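Long-range contacts in ribose-phosphate pyrophosphokinase (Thermus thermophilus, PDB 7PN0), which catalyses the transfer of a diphosphate group from ATP to ribose 5-phosphate, yielding 5-phospho-alpha-D-ribosyl 1-diphosphate (PRPP) and AMP: residues Gln56-Pro61 / Pro89-Ala94; Thr125-Ser130 / Ala246-Tyr251; Gln9-Leu14 / Thr272-Glu277; Val52-Ser57 / Met67-Met72. All blocks are in the same frame, centred on the assembly; numbering follows the deposited sequence.

Contact 1. Residues Gln56-Pro61 / Pro89-Ala94. With ADP (adenosine-5'-diphosphate), chain C.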
# COMPACT_ATOMS: atom_id res chain seq x y z
N GLN A 56 25.21 6.33 4.28
CA GLN A 56 25.76 5.59 3.11
C GLN A 56 25.75 6.49 1.89
O GLN A 56 24.68 7.04 1.57
CB GLN A 56 24.94 4.33 2.84
CG GLN A 56 25.59 3.44 1.79
CD GLN A 56 26.56 2.48 2.43
OE1 GLN A 56 27.54 2.87 3.07
NE2 GLN A 56 26.26 1.21 2.30
N SER A 57 26.91 6.66 1.23
CA SER A 57 27.01 7.36 -0.07
C SER A 57 27.07 6.32 -1.18
O SER A 57 27.56 5.18 -0.95
CB SER A 57 28.18 8.32 -0.11
OG SER A 57 27.86 9.47 0.63
N PHE A 58 26.60 6.70 -2.37
CA PHE A 58 26.54 5.82 -3.56
C PHE A 58 27.86 5.93 -4.32
O PHE A 58 27.90 6.52 -5.39
CB PHE A 58 25.35 6.23 -4.43
CG PHE A 58 24.03 5.71 -3.94
CD1 PHE A 58 23.51 6.11 -2.73
CD2 PHE A 58 23.33 4.76 -4.68
CE1 PHE A 58 22.33 5.57 -2.24
CE2 PHE A 58 22.13 4.26 -4.20
CZ PHE A 58 21.61 4.72 -3.01
N VAL A 59 28.91 5.35 -3.74
CA VAL A 59 30.28 5.30 -4.31
C VAL A 59 30.66 3.84 -4.56
O VAL A 59 30.04 2.91 -4.01
CB VAL A 59 31.30 5.99 -3.38
CG1 VAL A 59 30.99 7.48 -3.21
CG2 VAL A 59 31.34 5.32 -2.03
N PRO A 60 31.65 3.58 -5.43
CA PRO A 60 31.97 2.20 -5.79
C PRO A 60 32.46 1.44 -4.56
O PRO A 60 33.20 2.00 -3.80
CB PRO A 60 33.03 2.31 -6.90
CG PRO A 60 32.80 3.70 -7.47
CD PRO A 60 32.33 4.55 -6.31
N PRO A 61 32.06 0.15 -4.35
CA PRO A 61 31.07 -0.56 -5.20
C PRO A 61 29.61 -0.15 -4.91
O PRO A 61 29.12 -0.32 -3.81
CB PRO A 61 31.30 -2.03 -4.81
CG PRO A 61 31.74 -1.95 -3.37
CD PRO A 61 32.63 -0.72 -3.32
N PRO A 89 24.68 11.06 1.75
CA PRO A 89 25.36 12.31 1.44
C PRO A 89 25.53 12.51 -0.07
O PRO A 89 25.30 13.62 -0.53
CB PRO A 89 26.70 12.21 2.18
CG PRO A 89 26.44 11.22 3.24
CD PRO A 89 25.46 10.20 2.66
N TYR A 90 25.81 11.45 -0.82
CA TYR A 90 25.88 11.50 -2.30
C TYR A 90 24.94 10.44 -2.89
O TYR A 90 25.22 9.28 -2.77
CB TYR A 90 27.28 11.29 -2.83
CG TYR A 90 27.38 11.21 -4.34
CD1 TYR A 90 26.77 12.15 -5.16
CD2 TYR A 90 28.04 10.16 -4.96
CE1 TYR A 90 26.82 12.05 -6.55
CE2 TYR A 90 28.12 10.04 -6.34
CZ TYR A 90 27.49 10.99 -7.14
OH TYR A 90 27.60 10.91 -8.49
N PHE A 91 23.91 10.91 -3.57
CA PHE A 91 22.89 10.05 -4.22
C PHE A 91 23.20 10.07 -5.72
O PHE A 91 22.64 10.91 -6.43
CB PHE A 91 21.48 10.53 -3.89
CG PHE A 91 20.41 9.65 -4.46
CD1 PHE A 91 20.58 8.27 -4.59
CD2 PHE A 91 19.22 10.19 -4.91
CE1 PHE A 91 19.58 7.46 -5.08
CE2 PHE A 91 18.22 9.37 -5.41
CZ PHE A 91 18.39 8.01 -5.48
N SER A 92 24.12 9.20 -6.13
CA SER A 92 24.64 9.17 -7.53
C SER A 92 23.48 9.01 -8.50
O SER A 92 23.50 9.62 -9.60
CB SER A 92 25.65 8.08 -7.69
OG SER A 92 25.07 6.77 -7.60
N TYR A 93 22.51 8.15 -8.15
CA TYR A 93 21.43 7.82 -9.10
C TYR A 93 20.46 8.99 -9.29
O TYR A 93 19.55 8.86 -10.16
CB TYR A 93 20.71 6.52 -8.74
CG TYR A 93 21.42 5.25 -9.13
CD1 TYR A 93 21.38 4.80 -10.45
CD2 TYR A 93 22.13 4.50 -8.20
CE1 TYR A 93 21.99 3.62 -10.84
CE2 TYR A 93 22.74 3.32 -8.57
CZ TYR A 93 22.66 2.87 -9.88
OH TYR A 93 23.29 1.73 -10.25
N ALA A 94 20.67 10.13 -8.62
CA ALA A 94 19.88 11.35 -8.93
C ALA A 94 20.13 11.71 -10.41
O ALA A 94 19.32 12.42 -10.98
CB ALA A 94 20.20 12.50 -8.00
PB ADP C . 22.61 16.01 -17.14
O1B ADP C . 22.26 17.41 -16.62
O2B ADP C . 21.98 14.91 -16.32
O3B ADP C . 24.07 15.75 -17.45
PA ADP C . 21.51 14.68 -19.29
O1A ADP C . 20.36 14.06 -18.55
O2A ADP C . 21.36 14.95 -20.74
O3A ADP C . 21.91 16.04 -18.58
O5' ADP C . 22.87 13.83 -19.00
C5' ADP C . 22.80 12.48 -18.46
C4' ADP C . 23.84 11.58 -19.10
O4' ADP C . 24.44 10.76 -18.06
C3' ADP C . 23.32 10.57 -20.14
O3' ADP C . 22.09 10.92 -20.76
C2' ADP C . 22.96 9.37 -19.26
O2' ADP C . 23.00 8.19 -20.01
C1' ADP C . 24.03 9.42 -18.18
N9 ADP C . 23.56 8.95 -16.87
C8 ADP C . 22.26 8.68 -16.49
N7 ADP C . 22.16 8.23 -15.26
C5 ADP C . 23.47 8.18 -14.81
C6 ADP C . 24.05 7.78 -13.60
N6 ADP C . 23.32 7.37 -12.56
N1 ADP C . 25.40 7.85 -13.46
C2 ADP C . 26.11 8.31 -14.51
N3 ADP C . 25.67 8.73 -15.69
C4 ADP C . 24.34 8.62 -15.80

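Contact 2. Residues Thr125-Ser130 / Ala246-Tyr251. With ADP (adenosine-5'-diphosphate), chain C; SO4 (sulfate ion), chain F.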
# COMPACT_ATOMS: atom_id res chain seq x y z
N THR A 125 20.03 14.35 2.60
CA THR A 125 20.96 14.27 1.46
C THR A 125 21.51 15.66 1.19
O THR A 125 21.02 16.62 1.76
CB THR A 125 20.31 13.58 0.25
OG1 THR A 125 21.27 13.34 -0.77
CG2 THR A 125 19.16 14.34 -0.36
N MET A 126 22.41 15.76 0.22
CA MET A 126 23.03 17.06 -0.11
C MET A 126 23.20 17.13 -1.62
O MET A 126 23.55 16.13 -2.23
CB MET A 126 24.37 17.25 0.60
CG MET A 126 25.13 18.49 0.16
SD MET A 126 26.67 18.70 1.14
CE MET A 126 26.02 19.46 2.61
N THR A 127 22.97 18.30 -2.17
CA THR A 127 23.21 18.58 -3.60
C THR A 127 22.70 17.42 -4.48
O THR A 127 23.52 16.78 -5.21
CB THR A 127 24.67 18.95 -3.86
OG1 THR A 127 25.10 19.95 -2.93
CG2 THR A 127 24.86 19.44 -5.28
N LEU A 128 21.39 17.23 -4.56
CA LEU A 128 20.80 16.32 -5.58
C LEU A 128 21.13 16.83 -6.98
O LEU A 128 21.17 18.05 -7.17
CB LEU A 128 19.29 16.24 -5.41
CG LEU A 128 18.88 15.48 -4.16
CD1 LEU A 128 17.41 15.69 -3.92
CD2 LEU A 128 19.22 14.01 -4.29
N HIS A 129 21.44 15.92 -7.89
CA HIS A 129 21.80 16.25 -9.29
C HIS A 129 20.73 17.15 -9.91
O HIS A 129 21.08 18.12 -10.60
CB HIS A 129 21.98 14.97 -10.10
CG HIS A 129 22.23 15.28 -11.53
ND1 HIS A 129 23.43 15.87 -11.95
CD2 HIS A 129 21.44 15.16 -12.63
CE1 HIS A 129 23.36 16.05 -13.27
NE2 HIS A 129 22.16 15.61 -13.70
N SER A 130 19.46 16.84 -9.67
CA SER A 130 18.35 17.72 -10.09
C SER A 130 17.40 17.89 -8.92
O SER A 130 17.16 16.94 -8.18
CB SER A 130 17.69 17.22 -11.33
OG SER A 130 16.85 16.07 -11.09
N ALA A 246 33.11 21.54 -6.40
CA ALA A 246 31.87 20.76 -6.57
C ALA A 246 31.45 20.29 -5.19
O ALA A 246 32.33 20.26 -4.28
CB ALA A 246 32.08 19.59 -7.51
N THR A 247 30.21 19.84 -5.05
CA THR A 247 29.80 19.15 -3.81
C THR A 247 30.45 17.76 -3.75
O THR A 247 31.16 17.44 -2.75
CB THR A 247 28.29 19.08 -3.64
OG1 THR A 247 27.77 20.42 -3.63
CG2 THR A 247 27.98 18.35 -2.36
N HIS A 248 30.21 16.96 -4.78
CA HIS A 248 30.54 15.51 -4.77
C HIS A 248 31.81 15.28 -5.59
O HIS A 248 31.78 15.47 -6.84
CB HIS A 248 29.36 14.71 -5.31
CG HIS A 248 28.05 15.06 -4.68
ND1 HIS A 248 27.80 14.84 -3.34
CD2 HIS A 248 26.90 15.53 -5.22
CE1 HIS A 248 26.56 15.21 -3.06
NE2 HIS A 248 25.99 15.66 -4.18
N GLY A 249 32.86 14.89 -4.88
CA GLY A 249 34.17 14.56 -5.45
C GLY A 249 34.21 13.09 -5.69
O GLY A 249 34.72 12.34 -4.83
N VAL A 250 33.60 12.67 -6.80
CA VAL A 250 33.42 11.23 -7.08
C VAL A 250 34.75 10.68 -7.66
O VAL A 250 35.24 9.65 -7.16
CB VAL A 250 32.21 11.02 -8.00
CG1 VAL A 250 31.96 9.54 -8.17
CG2 VAL A 250 30.96 11.75 -7.49
N TYR A 251 35.39 11.41 -8.57
CA TYR A 251 36.82 11.20 -8.96
C TYR A 251 37.04 9.74 -9.41
O TYR A 251 37.80 8.96 -8.80
CB TYR A 251 37.74 11.56 -7.79
CG TYR A 251 37.68 12.99 -7.33
CD1 TYR A 251 37.66 14.04 -8.23
CD2 TYR A 251 37.70 13.30 -5.98
CE1 TYR A 251 37.73 15.36 -7.80
CE2 TYR A 251 37.71 14.61 -5.54
CZ TYR A 251 37.72 15.65 -6.45
OH TYR A 251 37.74 16.94 -6.01
PB ADP C . 22.61 16.01 -17.14
O1B ADP C . 22.26 17.41 -16.62
O2B ADP C . 21.98 14.91 -16.32
O3B ADP C . 24.07 15.75 -17.45
PA ADP C . 21.51 14.68 -19.29
O1A ADP C . 20.36 14.06 -18.55
O2A ADP C . 21.36 14.95 -20.74
O3A ADP C . 21.91 16.04 -18.58
O5' ADP C . 22.87 13.83 -19.00
C5' ADP C . 22.80 12.48 -18.46
C4' ADP C . 23.84 11.58 -19.10
O4' ADP C . 24.44 10.76 -18.06
C3' ADP C . 23.32 10.57 -20.14
O3' ADP C . 22.09 10.92 -20.76
C2' ADP C . 22.96 9.37 -19.26
O2' ADP C . 23.00 8.19 -20.01
C1' ADP C . 24.03 9.42 -18.18
N9 ADP C . 23.56 8.95 -16.87
C8 ADP C . 22.26 8.68 -16.49
N7 ADP C . 22.16 8.23 -15.26
C5 ADP C . 23.47 8.18 -14.81
C6 ADP C . 24.05 7.78 -13.60
N6 ADP C . 23.32 7.37 -12.56
N1 ADP C . 25.40 7.85 -13.46
C2 ADP C . 26.11 8.31 -14.51
N3 ADP C . 25.67 8.73 -15.69
C4 ADP C . 24.34 8.62 -15.80
S SO4 F . 23.23 22.99 -3.97
O1 SO4 F . 22.32 23.83 -3.23
O2 SO4 F . 24.14 22.39 -3.02
O3 SO4 F . 24.01 23.81 -4.94
O4 SO4 F . 22.51 21.97 -4.65

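Contact 3. Residues Gln9-Leu14 / Thr272-Glu277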
# COMPACT_ATOMS: atom_id res chain seq x y z
N GLN A 9 29.64 0.73 4.62
CA GLN A 9 31.09 0.63 4.30
C GLN A 9 31.52 1.79 3.39
O GLN A 9 32.74 2.03 3.27
CB GLN A 9 31.46 -0.71 3.66
CG GLN A 9 31.08 -1.90 4.52
CD GLN A 9 31.63 -3.21 4.01
OE1 GLN A 9 31.76 -4.17 4.76
NE2 GLN A 9 32.00 -3.24 2.74
N SER A 10 30.58 2.54 2.82
CA SER A 10 30.88 3.56 1.80
C SER A 10 31.74 4.71 2.39
O SER A 10 32.66 5.14 1.69
CB SER A 10 29.62 4.09 1.15
OG SER A 10 28.84 4.85 2.10
N ASN A 11 31.38 5.28 3.52
CA ASN A 11 32.02 6.52 4.03
C ASN A 11 32.03 6.54 5.56
O ASN A 11 31.46 7.43 6.20
CB ASN A 11 31.37 7.75 3.40
CG ASN A 11 32.28 8.96 3.46
OD1 ASN A 11 33.30 8.93 4.15
ND2 ASN A 11 31.91 10.02 2.76
N ARG A 12 32.65 5.52 6.13
CA ARG A 12 32.72 5.38 7.60
C ARG A 12 33.41 6.61 8.20
O ARG A 12 32.96 7.14 9.20
CB ARG A 12 33.43 4.08 7.97
CG ARG A 12 33.42 3.81 9.46
CD ARG A 12 34.13 2.50 9.75
NE ARG A 12 34.40 2.36 11.18
CZ ARG A 12 33.51 1.95 12.08
NH1 ARG A 12 32.27 1.63 11.71
NH2 ARG A 12 33.87 1.84 13.35
N PRO A 13 34.46 7.18 7.59
CA PRO A 13 35.08 8.40 8.13
C PRO A 13 34.12 9.59 8.24
O PRO A 13 34.15 10.29 9.27
CB PRO A 13 36.21 8.66 7.13
CG PRO A 13 36.55 7.27 6.65
CD PRO A 13 35.18 6.67 6.41
N LEU A 14 33.25 9.81 7.25
CA LEU A 14 32.22 10.87 7.36
C LEU A 14 31.25 10.52 8.48
O LEU A 14 30.92 11.42 9.25
CB LEU A 14 31.47 11.06 6.03
CG LEU A 14 30.38 12.12 6.06
CD1 LEU A 14 30.95 13.50 6.29
CD2 LEU A 14 29.61 12.10 4.75
N THR A 272 31.31 14.25 1.03
CA THR A 272 30.12 13.35 0.84
C THR A 272 30.60 11.99 0.31
O THR A 272 29.99 10.93 0.64
CB THR A 272 29.08 13.94 -0.14
OG1 THR A 272 29.72 14.26 -1.36
CG2 THR A 272 28.35 15.16 0.36
N CYS A 273 31.64 12.01 -0.51
CA CYS A 273 32.39 10.83 -1.00
C CYS A 273 33.77 10.88 -0.37
O CYS A 273 34.31 11.96 -0.17
CB CYS A 273 32.56 10.87 -2.51
SG CYS A 273 30.96 11.01 -3.36
N PRO A 274 34.35 9.72 -0.03
CA PRO A 274 35.68 9.70 0.60
C PRO A 274 36.68 10.38 -0.32
O PRO A 274 36.77 10.04 -1.49
CB PRO A 274 35.99 8.21 0.75
CG PRO A 274 34.63 7.57 0.84
CD PRO A 274 33.73 8.39 -0.07
N PRO A 275 37.41 11.42 0.15
CA PRO A 275 38.37 12.11 -0.72
C PRO A 275 39.47 11.18 -1.23
O PRO A 275 39.84 10.21 -0.55
CB PRO A 275 38.94 13.20 0.19
CG PRO A 275 37.85 13.44 1.19
CD PRO A 275 37.29 12.06 1.45
N LYS A 276 39.97 11.49 -2.42
CA LYS A 276 41.13 10.81 -3.02
C LYS A 276 42.33 11.76 -2.89
O LYS A 276 42.15 12.98 -3.06
CB LYS A 276 40.80 10.42 -4.45
CG LYS A 276 39.73 9.32 -4.56
CD LYS A 276 39.77 8.57 -5.86
CE LYS A 276 38.73 7.47 -5.92
NZ LYS A 276 37.38 8.04 -6.10
N GLU A 277 43.51 11.18 -2.70
CA GLU A 277 44.82 11.88 -2.60
C GLU A 277 45.19 12.49 -3.95
O GLU A 277 45.18 11.75 -4.95
CB GLU A 277 45.88 10.88 -2.12
CG GLU A 277 46.37 11.17 -0.71
CD GLU A 277 47.28 12.39 -0.70
OE1 GLU A 277 47.64 12.89 -1.81
OE2 GLU A 277 47.64 12.86 0.40

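Contact 4. Residues Val52-Ser57 / Met67-Met72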
# COMPACT_ATOMS: atom_id res chain seq x y z
N VAL A 52 17.10 6.47 14.52
CA VAL A 52 18.31 5.87 13.93
C VAL A 52 18.56 6.50 12.57
O VAL A 52 17.64 6.70 11.76
CB VAL A 52 18.36 4.33 13.96
CG1 VAL A 52 17.43 3.63 14.88
CG2 VAL A 52 18.77 3.63 12.68
N PHE A 53 19.82 6.85 12.36
CA PHE A 53 20.35 7.54 11.17
C PHE A 53 21.44 6.65 10.59
O PHE A 53 22.46 6.29 11.27
CB PHE A 53 20.90 8.92 11.56
CG PHE A 53 19.84 9.88 12.01
CD1 PHE A 53 19.32 9.82 13.29
CD2 PHE A 53 19.25 10.76 11.11
CE1 PHE A 53 18.28 10.66 13.69
CE2 PHE A 53 18.23 11.60 11.51
CZ PHE A 53 17.75 11.55 12.80
N ILE A 54 21.30 6.30 9.33
CA ILE A 54 22.26 5.34 8.73
C ILE A 54 22.92 6.08 7.60
O ILE A 54 22.20 6.51 6.70
CB ILE A 54 21.59 4.05 8.26
CG1 ILE A 54 20.93 3.29 9.40
CG2 ILE A 54 22.53 3.17 7.45
CD1 ILE A 54 19.75 2.50 8.90
N VAL A 55 24.24 6.20 7.66
CA VAL A 55 25.02 6.94 6.63
C VAL A 55 25.51 5.99 5.52
O VAL A 55 26.29 5.04 5.76
CB VAL A 55 26.19 7.70 7.28
CG1 VAL A 55 26.93 8.57 6.30
CG2 VAL A 55 25.72 8.54 8.45
N GLN A 56 25.21 6.33 4.28
CA GLN A 56 25.76 5.59 3.11
C GLN A 56 25.75 6.49 1.89
O GLN A 56 24.68 7.04 1.57
CB GLN A 56 24.94 4.33 2.84
CG GLN A 56 25.59 3.44 1.79
CD GLN A 56 26.56 2.48 2.43
OE1 GLN A 56 27.54 2.87 3.07
NE2 GLN A 56 26.26 1.21 2.30
N SER A 57 26.91 6.66 1.23
CA SER A 57 27.01 7.36 -0.07
C SER A 57 27.07 6.32 -1.18
O SER A 57 27.56 5.18 -0.95
CB SER A 57 28.18 8.32 -0.11
OG SER A 57 27.86 9.47 0.63
N MET A 67 22.60 -2.04 -1.56
CA MET A 67 21.99 -3.22 -0.87
C MET A 67 22.30 -3.15 0.63
O MET A 67 21.41 -3.41 1.44
CB MET A 67 22.53 -4.53 -1.46
CG MET A 67 21.91 -5.74 -0.82
SD MET A 67 20.11 -5.65 -1.03
CE MET A 67 19.63 -7.30 -0.60
N GLU A 68 23.55 -2.84 1.01
CA GLU A 68 23.90 -2.69 2.45
C GLU A 68 22.95 -1.68 3.10
O GLU A 68 22.49 -1.94 4.24
CB GLU A 68 25.38 -2.30 2.62
CG GLU A 68 25.77 -2.17 4.08
CD GLU A 68 27.16 -1.63 4.33
OE1 GLU A 68 27.68 -0.90 3.47
OE2 GLU A 68 27.72 -1.94 5.39
N LEU A 69 22.71 -0.53 2.47
CA LEU A 69 21.80 0.51 3.02
C LEU A 69 20.39 -0.09 3.15
O LEU A 69 19.77 0.10 4.26
CB LEU A 69 21.78 1.75 2.11
CG LEU A 69 20.86 2.91 2.52
CD1 LEU A 69 21.12 3.42 3.93
CD2 LEU A 69 20.99 4.06 1.53
N LEU A 70 19.84 -0.69 2.09
CA LEU A 70 18.48 -1.30 2.13
C LEU A 70 18.41 -2.30 3.30
O LEU A 70 17.43 -2.27 4.10
CB LEU A 70 18.21 -1.96 0.78
CG LEU A 70 18.07 -1.01 -0.40
CD1 LEU A 70 17.81 -1.78 -1.67
CD2 LEU A 70 16.94 -0.02 -0.15
N MET A 71 19.41 -3.18 3.42
CA MET A 71 19.45 -4.21 4.49
C MET A 71 19.61 -3.57 5.89
O MET A 71 18.94 -4.02 6.82
CB MET A 71 20.61 -5.17 4.22
CG MET A 71 20.37 -6.03 3.08
SD MET A 71 21.79 -7.08 2.75
CE MET A 71 21.72 -8.17 4.16
N MET A 72 20.39 -2.50 6.05
CA MET A 72 20.54 -1.83 7.37
C MET A 72 19.24 -1.11 7.76
O MET A 72 18.86 -1.16 8.92
CB MET A 72 21.72 -0.86 7.35
CG MET A 72 23.03 -1.57 7.34
SD MET A 72 24.43 -0.45 7.45
CE MET A 72 24.26 0.03 9.16

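Contact 1. Residues Gln56-Pro61 / Pro89-Ala94
Phe58 of Gln56-Pro61 lies against Tyr90-Tyr93, and its side chain can be followed outward from the backbone. CB sits 3.2 Å from Ser92 OG. With CG anti to the carbonyl carbon (chi1 -80°), the ring is carried toward Phe91 and Tyr93. CD1 passes Tyr90 O at 3.6 Å, while CD2 meets the in-plane edge of Tyr93 at CD2, 3.7 Å away, the two side chains crossing at about a right angle. Farther out, CE1 and CZ lie under Phe91, whose edge points at the Phe58 face in a T-shaped stack, CD1 above the ring centre and the planes 71° apart. At the root of this side chain Phe58 N donates to Tyr90 O (3.0 Å), a nearly straight bond that fixes the start of the ring's path. One residue earlier, Ser57 OG accepts from Tyr90 N at 3.2 Å and also pairs with Thr272 O. Ser92 OG is bonded to Asn38 of the second subunit, and Ser92 O and the ring of Tyr93 pass close to ADP N6, so Tyr93 links this aromatic cluster to the nucleotide pocket. Both segments follow neighbouring parallel strands, 51-55 and 83-88, the second entering a 3-10 turn at Ser92; Ile111 of helix 107-118 and Leu66 of helix 62-78 complete the surroundings of Phe58.

Contact 2. Residues Thr125-Ser130 / Ala246-Tyr251
Thr127 and Thr247 reach toward each other tip to tip, their OG1 atoms 2.8 Å apart, while the ring of His248 comes in beside them with its edge turned to the backbone of Met126 and Thr127. In both threonines OG1 is anti to the carbonyl carbon (chi1 -49° in Thr127, -58° in Thr247), which brings the two hydroxyls together. Thr127 OG1 also donates to O2 of a sulfate ion at 2.6 Å, an ion held in addition by Ser145, Ala146 and Arg175 and probably taken up from the crystallisation liquor. His248 NE2 bonds to Thr127 O at 2.9 Å; this oxygen lies in the imidazole plane, but the donor stands well above the carbonyl plane. A second, weak bond runs from NE2 to Met126 O, so one N-H is shared between two consecutive carbonyls. The other ring nitrogen, ND1, is bonded to Thr272, and these partners at both ends fix how the imidazole is turned. Thr247 CG2 rests over one face of that ring, near its rim, and also touches Met126 SD at 3.8 Å, the side chains of Met126 and Thr247 crossing obliquely. Two residues beyond Thr127, His129 turns away from the contact and gives NE2 to ADP O2B at 2.7 Å. The contact thus joins the C-terminal ends of strands 122-126 and 241-246, one from each of the two PRTase-like domains of a PRPP synthetase, next to the loop that binds the nucleotide's beta-phosphate.

Contact 3. Residues Gln9-Leu14 / Thr272-Glu277
Asn11 supplies the polar part of the contact: its ND2 donates to Thr272 O at 3.0 Å, a weak bond bent to 145°, and also to Asp271 O, so the amide nitrogen spans two successive carbonyls. The other end of the same amide works within its own segment. OD1 accepts from Leu14 N at 3.2 Å from above the carbonyl plane, making Asn11 the N-cap of helix 12-21. Having CG anti to the backbone N (chi1 -159°) points the amide at both tasks. With an alanine here, Leu14 N is likely to lose its cap and the carbonyls of Asp271 and Thr272 their shared donor, weakening the tie between helix start and loop. Van der Waals contact comes from Pro274, whose CG sits 3.2 Å from Ser10 O and also meets the Asn11 amide, the ring lying obliquely across it. Leu14 adds CD2, set 4.1 Å from Thr272 CA. Around the contact, Ser10 OG bonds to Gln56 and Thr272 OG1 to His248. The helix follows strand 3-7 at one edge of the five-stranded parallel sheet, whereas the loop of 272-277 runs from strand 266-270 to strand 281-284 of the other large sheet.

Contact 4. Residues Val52-Ser57 / Met67-Met72
Gln56 and Glu68 meet at about a right angle, the amide NE2 donating to OE1 at 2.8 Å along a nearly straight line (171°). The acceptor lies in the amide plane, whereas NE2 stands above the carboxylate plane, the two flat groups being turned 52° against each other. Two different chain shapes make this possible. Gln56 starts with CG anti to the backbone N and then folds at chi2 (88°), bringing its amide round to the helix; Glu68 stays extended from CB to its carboxylate. NE2 bonds to His65 O as well, and the amide's OE1 to Ser10 OG. A leucine here would probably leave Glu68 OE1 and His65 O without this donor and Ser10 OG without its mate at OE1. Glu68 is also held by Gln9 N at OE1 and Thr31 OG1 at OE2. Strand 51-55 and helix 62-78 are the first two elements of a beta-alpha-beta unit that continues into strand 83-88, and the helix packs on the sheet through apolar side chains. Ile54 points CG2 at Leu69 CD1, 3.8 Å away, and at Met72 CE, 4.0 Å away. Its other branch, anti to the carbonyl carbon, brings CD1 to Met72 O at 3.8 Å. Met72 bends at chi3, which folds its methyl back against Ile54. Leu69 slides past Gln56 in the opposite direction, its CB and CD1 each 4.1 Å from Gln56 CB. On the helix, Met67, Leu70 and Met71 pack against the second subunit.

Overall arrangement
Contacts 1 and 4 begin on the same run of chain after strand 51-55, sharing Gln56 and Ser57, and both lie in the N-terminal domain with its five-stranded parallel sheet. Contact 2 follows later along the chain, and contact 3, which joins residues 9-14 to 272-277, encloses all the others along the chain. Centres of contacts 1 and 2 lie about 9 Å apart, those of contacts 1 and 3 about 11 Å, and those of contacts 2 and 4 about 18 Å without touching. Contacts 2 and 3 bridge the two domains, and contact 1 touches both, so a continuous set of contacts connects the domain interface with the ADP pocket and the neighbouring subunit.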